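Local coordinates for protein PPR (Rhodospirillum centenum, PDB 1MZU) that probably works as a light-regulated sensor histidine kinase, this chain being its N-terminal photoactive yellow protein (PAS) domain with bound 4'-hydroxycinnamic acid, at residues A[78-83]-A[95-100]; A[31-36]-A[124-129]. One frame throughout, in Å; residues are numbered along the deposited sequence.

Contact 1: A[78-83]-A[95-100]; sequences PAFSGR and ARFDFV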
ATOM      1  N   PRO A  78     -13.117   7.347  -1.186  1.00 38.24           N
ATOM      2  CA  PRO A  78     -13.628   6.572  -0.044  1.00 38.26           C
ATOM      3  C   PRO A  78     -13.448   5.050  -0.107  1.00 33.54           C
ATOM      4  O   PRO A  78     -13.369   4.397   0.932  1.00 33.56           O
ATOM      5  CB  PRO A  78     -15.102   6.957  -0.006  1.00 42.41           C
ATOM      6  CG  PRO A  78     -15.059   8.374  -0.405  1.00 43.15           C
ATOM      7  CD  PRO A  78     -14.142   8.334  -1.598  1.00 40.95           C
ATOM      8  N   ALA A  79     -13.324   4.504  -1.317  1.00 31.90           N
ATOM      9  CA  ALA A  79     -13.139   3.063  -1.508  1.00 30.62           C
ATOM     10  C   ALA A  79     -11.758   2.568  -1.074  1.00 32.44           C
ATOM     11  O   ALA A  79     -11.597   1.392  -0.770  1.00 32.94           O
ATOM     12  CB  ALA A  79     -13.384   2.686  -2.967  1.00 30.69           C
ATOM     13  N   PHE A  80     -10.775   3.466  -1.035  1.00 32.16           N
ATOM     14  CA  PHE A  80      -9.413   3.093  -0.644  1.00 30.73           C
ATOM     15  C   PHE A  80      -8.918   3.842   0.598  1.00 28.06           C
ATOM     16  O   PHE A  80      -8.712   3.203   1.624  1.00 28.71           O
ATOM     17  CB  PHE A  80      -8.441   3.267  -1.836  1.00 25.75           C
ATOM     18  CG  PHE A  80      -7.201   2.357  -1.810  1.00 25.50           C
ATOM     19  CD1 PHE A  80      -6.381   2.220  -0.659  1.00 22.68           C
ATOM     20  CD2 PHE A  80      -6.794   1.713  -2.990  1.00 25.69           C
ATOM     21  CE1 PHE A  80      -5.169   1.465  -0.690  1.00 20.58           C
ATOM     22  CE2 PHE A  80      -5.582   0.953  -3.040  1.00 24.45           C
ATOM     23  CZ  PHE A  80      -4.768   0.835  -1.879  1.00 23.79           C
ATOM     24  N   SER A  81      -8.687   5.159   0.501  1.00 27.28           N
ATOM     25  CA  SER A  81      -8.185   5.941   1.646  1.00 26.49           C
ATOM     26  C   SER A  81      -9.196   6.076   2.757  1.00 26.93           C
ATOM     27  O   SER A  81      -8.824   6.103   3.928  1.00 28.20           O
ATOM     28  CB  SER A  81      -7.671   7.339   1.238  1.00 30.31           C
ATOM     29  OG  SER A  81      -8.715   8.191   0.811  1.00 25.96           O
ATOM     30  N   GLY A  82     -10.479   6.111   2.377  1.00 28.81           N
ATOM     31  CA  GLY A  82     -11.568   6.200   3.345  1.00 28.09           C
ATOM     32  C   GLY A  82     -11.600   4.924   4.174  1.00 28.04           C
ATOM     33  O   GLY A  82     -11.705   4.986   5.397  1.00 27.80           O
ATOM     34  N   ARG A  83     -11.420   3.781   3.503  1.00 27.09           N
ATOM     35  CA  ARG A  83     -11.378   2.455   4.144  1.00 30.45           C
ATOM     36  C   ARG A  83     -10.176   2.357   5.090  1.00 28.83           C
ATOM     37  O   ARG A  83     -10.268   1.761   6.164  1.00 29.00           O
ATOM     38  CB  ARG A  83     -11.286   1.361   3.086  1.00 27.26           C
ATOM     39  CG  ARG A  83     -12.483   0.446   3.045  1.00 42.22           C
ATOM     40  CD  ARG A  83     -12.484  -0.347   1.779  1.00 39.02           C
ATOM     41  NE  ARG A  83     -13.573  -1.308   1.683  1.00 40.14           N
ATOM     42  CZ  ARG A  83     -14.137  -1.675   0.534  1.00 41.92           C
ATOM     43  NH1 ARG A  83     -13.734  -1.144  -0.620  1.00 42.93           N
ATOM     44  NH2 ARG A  83     -15.044  -2.640   0.524  1.00 41.87           N
ATOM     45  N   ALA A  95      -9.532  -5.120   5.225  1.00 31.71           N
ATOM     46  CA  ALA A  95     -10.287  -4.888   4.006  1.00 32.42           C
ATOM     47  C   ALA A  95      -9.721  -5.671   2.841  1.00 34.69           C
ATOM     48  O   ALA A  95      -8.510  -5.893   2.755  1.00 32.27           O
ATOM     49  CB  ALA A  95     -10.307  -3.400   3.678  1.00 32.39           C
ATOM     50  N   ARG A  96     -10.618  -6.059   1.936  1.00 36.42           N
ATOM     51  CA  ARG A  96     -10.290  -6.809   0.728  1.00 38.87           C
ATOM     52  C   ARG A  96     -11.241  -6.263  -0.330  1.00 40.37           C
ATOM     53  O   ARG A  96     -12.466  -6.253  -0.123  1.00 40.36           O
ATOM     54  CB  ARG A  96     -10.520  -8.308   0.959  1.00 42.40           C
ATOM     55  CG  ARG A  96     -10.116  -9.228  -0.209  1.00 52.15           C
ATOM     56  CD  ARG A  96     -10.109 -10.715   0.180  1.00 59.06           C
ATOM     57  NE  ARG A  96     -11.378 -11.173   0.759  1.00 65.20           N
ATOM     58  CZ  ARG A  96     -11.504 -11.746   1.958  1.00 67.17           C
ATOM     59  NH1 ARG A  96     -10.441 -11.946   2.727  1.00 68.69           N
ATOM     60  NH2 ARG A  96     -12.708 -12.072   2.415  1.00 69.70           N
ATOM     61  N   PHE A  97     -10.676  -5.745  -1.426  1.00 37.25           N
ATOM     62  CA  PHE A  97     -11.475  -5.168  -2.519  1.00 34.05           C
ATOM     63  C   PHE A  97     -10.709  -5.106  -3.833  1.00 37.00           C
ATOM     64  O   PHE A  97      -9.481  -5.092  -3.835  1.00 36.61           O
ATOM     65  CB  PHE A  97     -11.993  -3.752  -2.151  1.00 33.44           C
ATOM     66  CG  PHE A  97     -10.902  -2.769  -1.762  1.00 35.60           C
ATOM     67  CD1 PHE A  97     -10.375  -2.766  -0.453  1.00 35.78           C
ATOM     68  CD2 PHE A  97     -10.415  -1.826  -2.691  1.00 32.94           C
ATOM     69  CE1 PHE A  97      -9.376  -1.839  -0.067  1.00 38.44           C
ATOM     70  CE2 PHE A  97      -9.417  -0.893  -2.322  1.00 35.55           C
ATOM     71  CZ  PHE A  97      -8.899  -0.898  -1.006  1.00 37.16           C
ATOM     72  N   ASP A  98     -11.452  -5.046  -4.940  1.00 38.25           N
ATOM     73  CA  ASP A  98     -10.862  -4.948  -6.276  1.00 42.28           C
ATOM     74  C   ASP A  98     -10.623  -3.470  -6.593  1.00 40.79           C
ATOM     75  O   ASP A  98     -11.386  -2.604  -6.158  1.00 39.51           O
ATOM     76  CB  ASP A  98     -11.768  -5.600  -7.335  1.00 46.38           C
ATOM     77  CG  ASP A  98     -11.819  -7.132  -7.218  1.00 50.01           C
ATOM     78  OD1 ASP A  98     -10.976  -7.723  -6.502  1.00 50.97           O
ATOM     79  OD2 ASP A  98     -12.712  -7.755  -7.836  1.00 54.06           O
ATOM     80  N   PHE A  99      -9.541  -3.185  -7.312  1.00 39.94           N
ATOM     81  CA  PHE A  99      -9.166  -1.814  -7.656  1.00 40.23           C
ATOM     82  C   PHE A  99      -8.398  -1.773  -8.968  1.00 40.00           C
ATOM     83  O   PHE A  99      -7.903  -2.795  -9.442  1.00 37.25           O
ATOM     84  CB  PHE A  99      -8.283  -1.231  -6.534  1.00 39.75           C
ATOM     85  CG  PHE A  99      -8.397   0.258  -6.384  1.00 36.32           C
ATOM     86  CD1 PHE A  99      -9.551   0.821  -5.824  1.00 33.67           C
ATOM     87  CD2 PHE A  99      -7.372   1.110  -6.845  1.00 36.39           C
ATOM     88  CE1 PHE A  99      -9.694   2.218  -5.724  1.00 38.29           C
ATOM     89  CE2 PHE A  99      -7.496   2.514  -6.756  1.00 33.11           C
ATOM     90  CZ  PHE A  99      -8.661   3.072  -6.194  1.00 36.74           C
ATOM     91  N   VAL A 100      -8.300  -0.575  -9.537  1.00 40.58           N
ATOM     92  CA  VAL A 100      -7.587  -0.357 -10.789  1.00 42.19           C
ATOM     93  C   VAL A 100      -6.672   0.869 -10.631  1.00 44.38           C
ATOM     94  O   VAL A 100      -7.118   1.942 -10.210  1.00 45.97           O
ATOM     95  CB  VAL A 100      -8.585  -0.252 -12.013  1.00 43.67           C
ATOM     96  CG1 VAL A 100      -9.496   0.978 -11.922  1.00 47.02           C
ATOM     97  CG2 VAL A 100      -7.836  -0.273 -13.331  1.00 45.05           C
TER

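Contact 2: A[31-36]-A[124-129]; sequences LPVGAI and WIFVRK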
ATOM      1  N   LEU A  31       8.448 -11.522  -2.713  1.00 45.72           N
ATOM      2  CA  LEU A  31       7.024 -11.868  -2.543  1.00 44.40           C
ATOM      3  C   LEU A  31       6.200 -11.841  -3.843  1.00 44.30           C
ATOM      4  O   LEU A  31       6.377 -10.936  -4.667  1.00 42.54           O
ATOM      5  CB  LEU A  31       6.371 -10.953  -1.509  1.00 41.68           C
ATOM      6  CG  LEU A  31       6.703 -11.157  -0.043  1.00 40.75           C
ATOM      7  CD1 LEU A  31       5.996 -10.099   0.771  1.00 37.76           C
ATOM      8  CD2 LEU A  31       6.298 -12.548   0.418  1.00 42.79           C
ATOM      9  N   PRO A  32       5.291 -12.834  -4.045  1.00 42.50           N
ATOM     10  CA  PRO A  32       4.452 -12.905  -5.258  1.00 42.52           C
ATOM     11  C   PRO A  32       3.447 -11.753  -5.386  1.00 42.26           C
ATOM     12  O   PRO A  32       2.848 -11.548  -6.449  1.00 43.30           O
ATOM     13  CB  PRO A  32       3.749 -14.256  -5.105  1.00 41.49           C
ATOM     14  CG  PRO A  32       3.663 -14.446  -3.633  1.00 40.04           C
ATOM     15  CD  PRO A  32       5.008 -13.984  -3.160  1.00 44.35           C
ATOM     16  N   VAL A  33       3.286 -11.014  -4.285  1.00 43.46           N
ATOM     17  CA  VAL A  33       2.383  -9.865  -4.183  1.00 41.33           C
ATOM     18  C   VAL A  33       3.156  -8.598  -3.795  1.00 39.70           C
ATOM     19  O   VAL A  33       4.209  -8.677  -3.143  1.00 37.21           O
ATOM     20  CB  VAL A  33       1.274 -10.116  -3.093  1.00 43.73           C
ATOM     21  CG1 VAL A  33       0.393 -11.300  -3.477  1.00 45.00           C
ATOM     22  CG2 VAL A  33       1.888 -10.364  -1.706  1.00 45.31           C
ATOM     23  N   GLY A  34       2.620  -7.436  -4.173  1.00 37.37           N
ATOM     24  CA  GLY A  34       3.239  -6.169  -3.801  1.00 32.50           C
ATOM     25  C   GLY A  34       2.962  -5.914  -2.324  1.00 27.83           C
ATOM     26  O   GLY A  34       1.893  -6.269  -1.856  1.00 28.05           O
ATOM     27  N   ALA A  35       3.917  -5.347  -1.588  1.00 27.85           N
ATOM     28  CA  ALA A  35       3.747  -5.095  -0.155  1.00 29.43           C
ATOM     29  C   ALA A  35       4.281  -3.739   0.308  1.00 30.79           C
ATOM     30  O   ALA A  35       5.462  -3.431   0.130  1.00 33.17           O
ATOM     31  CB  ALA A  35       4.398  -6.228   0.645  1.00 30.98           C
ATOM     32  N   ILE A  36       3.394  -2.928   0.892  1.00 28.78           N
ATOM     33  CA  ILE A  36       3.723  -1.582   1.383  1.00 27.06           C
ATOM     34  C   ILE A  36       3.327  -1.420   2.853  1.00 27.94           C
ATOM     35  O   ILE A  36       2.196  -1.739   3.222  1.00 31.66           O
ATOM     36  CB  ILE A  36       2.956  -0.462   0.587  1.00 25.84           C
ATOM     37  CG1 ILE A  36       3.185  -0.614  -0.916  1.00 24.82           C
ATOM     38  CG2 ILE A  36       3.412   0.934   1.052  1.00 25.23           C
ATOM     39  CD1 ILE A  36       2.046  -0.138  -1.788  1.00 31.61           C
ATOM     40  N   TRP A 124      -0.278  -2.671   6.779  1.00 33.91           N
ATOM     41  CA  TRP A 124       0.111  -3.289   5.521  1.00 33.97           C
ATOM     42  C   TRP A 124      -0.919  -3.182   4.420  1.00 32.15           C
ATOM     43  O   TRP A 124      -2.127  -3.253   4.666  1.00 31.61           O
ATOM     44  CB  TRP A 124       0.405  -4.771   5.721  1.00 36.82           C
ATOM     45  CG  TRP A 124       1.676  -5.062   6.416  1.00 37.54           C
ATOM     46  CD1 TRP A 124       1.823  -5.458   7.702  1.00 35.19           C
ATOM     47  CD2 TRP A 124       2.991  -4.967   5.866  1.00 38.94           C
ATOM     48  NE1 TRP A 124       3.154  -5.609   8.011  1.00 39.57           N
ATOM     49  CE2 TRP A 124       3.898  -5.318   6.899  1.00 40.26           C
ATOM     50  CE3 TRP A 124       3.498  -4.623   4.597  1.00 37.99           C
ATOM     51  CZ2 TRP A 124       5.299  -5.328   6.705  1.00 40.27           C
ATOM     52  CZ3 TRP A 124       4.892  -4.630   4.397  1.00 37.83           C
ATOM     53  CH2 TRP A 124       5.775  -4.984   5.451  1.00 40.26           C
ATOM     54  N   ILE A 125      -0.411  -3.025   3.203  1.00 27.06           N
ATOM     55  CA  ILE A 125      -1.222  -2.935   1.998  1.00 29.08           C
ATOM     56  C   ILE A 125      -0.597  -3.952   1.025  1.00 31.62           C
ATOM     57  O   ILE A 125       0.567  -3.796   0.624  1.00 28.11           O
ATOM     58  CB  ILE A 125      -1.190  -1.498   1.362  1.00 28.86           C
ATOM     59  CG1 ILE A 125      -1.596  -0.431   2.390  1.00 28.87           C
ATOM     60  CG2 ILE A 125      -2.111  -1.454   0.125  1.00 26.78           C
ATOM     61  CD1 ILE A 125      -1.270   1.023   2.023  1.00 34.12           C
ATOM     62  N   PHE A 126      -1.351  -5.005   0.697  1.00 27.56           N
ATOM     63  CA  PHE A 126      -0.900  -6.045  -0.230  1.00 27.36           C
ATOM     64  C   PHE A 126      -1.575  -5.863  -1.567  1.00 29.75           C
ATOM     65  O   PHE A 126      -2.779  -5.607  -1.641  1.00 29.80           O
ATOM     66  CB  PHE A 126      -1.160  -7.448   0.327  1.00 30.52           C
ATOM     67  CG  PHE A 126      -0.445  -7.723   1.615  1.00 32.01           C
ATOM     68  CD1 PHE A 126       0.959  -7.726   1.659  1.00 35.85           C
ATOM     69  CD2 PHE A 126      -1.166  -7.937   2.803  1.00 35.19           C
ATOM     70  CE1 PHE A 126       1.653  -7.937   2.870  1.00 35.71           C
ATOM     71  CE2 PHE A 126      -0.491  -8.151   4.032  1.00 38.36           C
ATOM     72  CZ  PHE A 126       0.933  -8.149   4.064  1.00 38.04           C
ATOM     73  N   VAL A 127      -0.792  -5.979  -2.633  1.00 30.99           N
ATOM     74  CA  VAL A 127      -1.291  -5.751  -3.999  1.00 34.59           C
ATOM     75  C   VAL A 127      -1.076  -6.984  -4.892  1.00 35.83           C
ATOM     76  O   VAL A 127       0.054  -7.428  -5.069  1.00 38.75           O
ATOM     77  CB  VAL A 127      -0.538  -4.515  -4.627  1.00 29.81           C
ATOM     78  CG1 VAL A 127      -1.035  -4.192  -6.013  1.00 31.15           C
ATOM     79  CG2 VAL A 127      -0.664  -3.275  -3.747  1.00 30.99           C
ATOM     80  N   ARG A 128      -2.144  -7.520  -5.476  1.00 38.23           N
ATOM     81  CA  ARG A 128      -1.964  -8.664  -6.358  1.00 43.43           C
ATOM     82  C   ARG A 128      -2.534  -8.537  -7.758  1.00 44.58           C
ATOM     83  O   ARG A 128      -3.662  -8.070  -7.934  1.00 44.02           O
ATOM     84  CB  ARG A 128      -2.344 -10.000  -5.690  1.00 48.05           C
ATOM     85  CG  ARG A 128      -3.772 -10.174  -5.233  1.00 50.67           C
ATOM     86  CD  ARG A 128      -3.964 -11.506  -4.493  1.00 55.54           C
ATOM     87  NE  ARG A 128      -3.576 -11.416  -3.082  1.00 60.17           N
ATOM     88  CZ  ARG A 128      -4.320 -10.869  -2.118  1.00 59.58           C
ATOM     89  NH1 ARG A 128      -5.514 -10.352  -2.394  1.00 57.68           N
ATOM     90  NH2 ARG A 128      -3.860 -10.821  -0.874  1.00 60.14           N
ATOM     91  N   LYS A 129      -1.702  -8.937  -8.733  1.00 48.69           N
ATOM     92  CA  LYS A 129      -1.957  -8.954 -10.193  1.00 51.64           C
ATOM     93  C   LYS A 129      -1.693  -7.638 -10.950  1.00 53.76           C
ATOM     94  O   LYS A 129      -0.656  -7.568 -11.654  1.00 55.29           O
ATOM     95  CB  LYS A 129      -3.296  -9.669 -10.570  1.00 52.68           C
ATOM     96  CG  LYS A 129      -4.389  -8.875 -11.306  1.00 56.87           C
ATOM     97  CD  LYS A 129      -5.586  -9.724 -11.702  1.00 59.90           C
ATOM     98  CE  LYS A 129      -5.831  -9.666 -13.203  1.00 61.52           C
ATOM     99  NZ  LYS A 129      -4.657 -10.232 -13.919  1.00 63.19           N
ATOM    100  OXT LYS A 129      -2.458  -6.667 -10.789  1.00 43.31           O
TER

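Contact 1: A[78-83]-A[95-100]
Phe80 on helix 78-89 meets Phe97 and Phe99 on strand 94-102, forming an aromatic cluster between a helix and an outermost strand of the PAS-fold sheet. Both aromatic pairs are T-shaped (edge-to-face), but the rings exchange roles. Phe97 presents its edge to Phe80, placing CZ over one face toward the rim, with ring planes at 85° and Phe97 CE2 3.8 Å from Phe80 CD2. Phe80 in turn points its own edge at Phe99: its CD2 stands over the centre of that ring, 3.9 Å from Phe99 CE2. The first torsion of Phe80, -153°, puts CG nearly opposite the backbone N and carries the ring to where it receives the edge of Phe97 and turns its own to Phe99. Phe80 is buried, and Ile112, Met114, Phe67 and Phe68 also touch its side chain.

The second kind is a cation on an aromatic ring. The guanidinium of Arg83 lies flat against Phe97, planes 11° apart and centres 4.6 Å apart, an offset cation-pi stack, NH1 reaching 3.5 Å from Phe97 CG. Before the guanidinium, the aliphatic chain packs on the strand, Arg83 CD lying 4.2 Å from Ala95 CB. Replacing Phe97 by an alanine would probably strip the Arg83 guanidinium of its stacking surface and leave one face of Phe80 without its aromatic edge.

The backbone of Ala79 supplies the last element. Its O sits over the same face of Phe97 as the guanidinium, 3.5 Å from CE2, and receives a weak but straight hydrogen bond from Arg83 NH1, 3.3 Å long, in the plane of the guanidinium.

Contact 2: A[31-36]-A[124-129]
Gly34 and Val127 face each other as an antiparallel hydrogen-bonded pair, donating and accepting in both directions: Gly34 N reaches Val127 O at 2.7 Å, and Val127 N reaches Gly34 O at 2.8 Å. The second bond comes in 32° off the carbonyl plane, whereas its mate lies in plane. Two residues on, Ile36 and Ile125 repeat the exchange, with Ile36 N to Ile125 O at 3.0 Å and Ile125 N to Ile36 O at 2.9 Å, the latter the more bent at 145°. Between them Ala35 and Phe126 form a non-hydrogen-bonded pair whose backbones turn outward, Ala35 to Asn48, which also offers its OD1 to Ala35 N, and Phe126 to Arg113. The alpha carbons add weaker donors: Phe126 CA lies 3.2 Å from Gly34 O, giving that oxygen a CA-H...O contact beside its N-H bond.

The side chains divide between the sheet faces. On one, Ala35 CB meets the edge of the Phe126 ring, 3.9 Å from CD1. Trp124, its first torsion of -74° setting CG opposite the carbonyl carbon, brings CE3 to 3.5 Å from Ile36 O, while its NE1 is satisfied by Asp21. Ile36, Ile125 and Val127 line the other face. At the end of the pairing Val33 CG1 lies alongside Arg128, 3.8 Å from CB.

These strands are neighbours in the antiparallel PAS sheet: 34-39 is flanked beyond by 44-47 and 122-128 by 107-116, while Glu51 of helix 49-55 touches Ile36 and Val127 on the face where Ile36 approaches the chromophore.

Both contacts belong to one antiparallel sheet, but they join different things. Contact 2 pairs two adjacent strands well inside it and is buried; contact 1 packs a helix on an outermost strand, 94-102, and is only partly buried, with Arg83 exposed. The chemistry follows: backbone N-H and C=O groups bond across contact 2, whereas in contact 1 the backbones of Ala95, Phe97 and Phe99 bond to strand 107-116, and rings and a guanidinium join strand to helix. Along the chain, 78-83/95-100 is nested within the loop closed by 31-36/124-129. Their centres are 14 Å apart, yet they touch where Phe80 CZ lies 4.0 Å from Ile125 CG2.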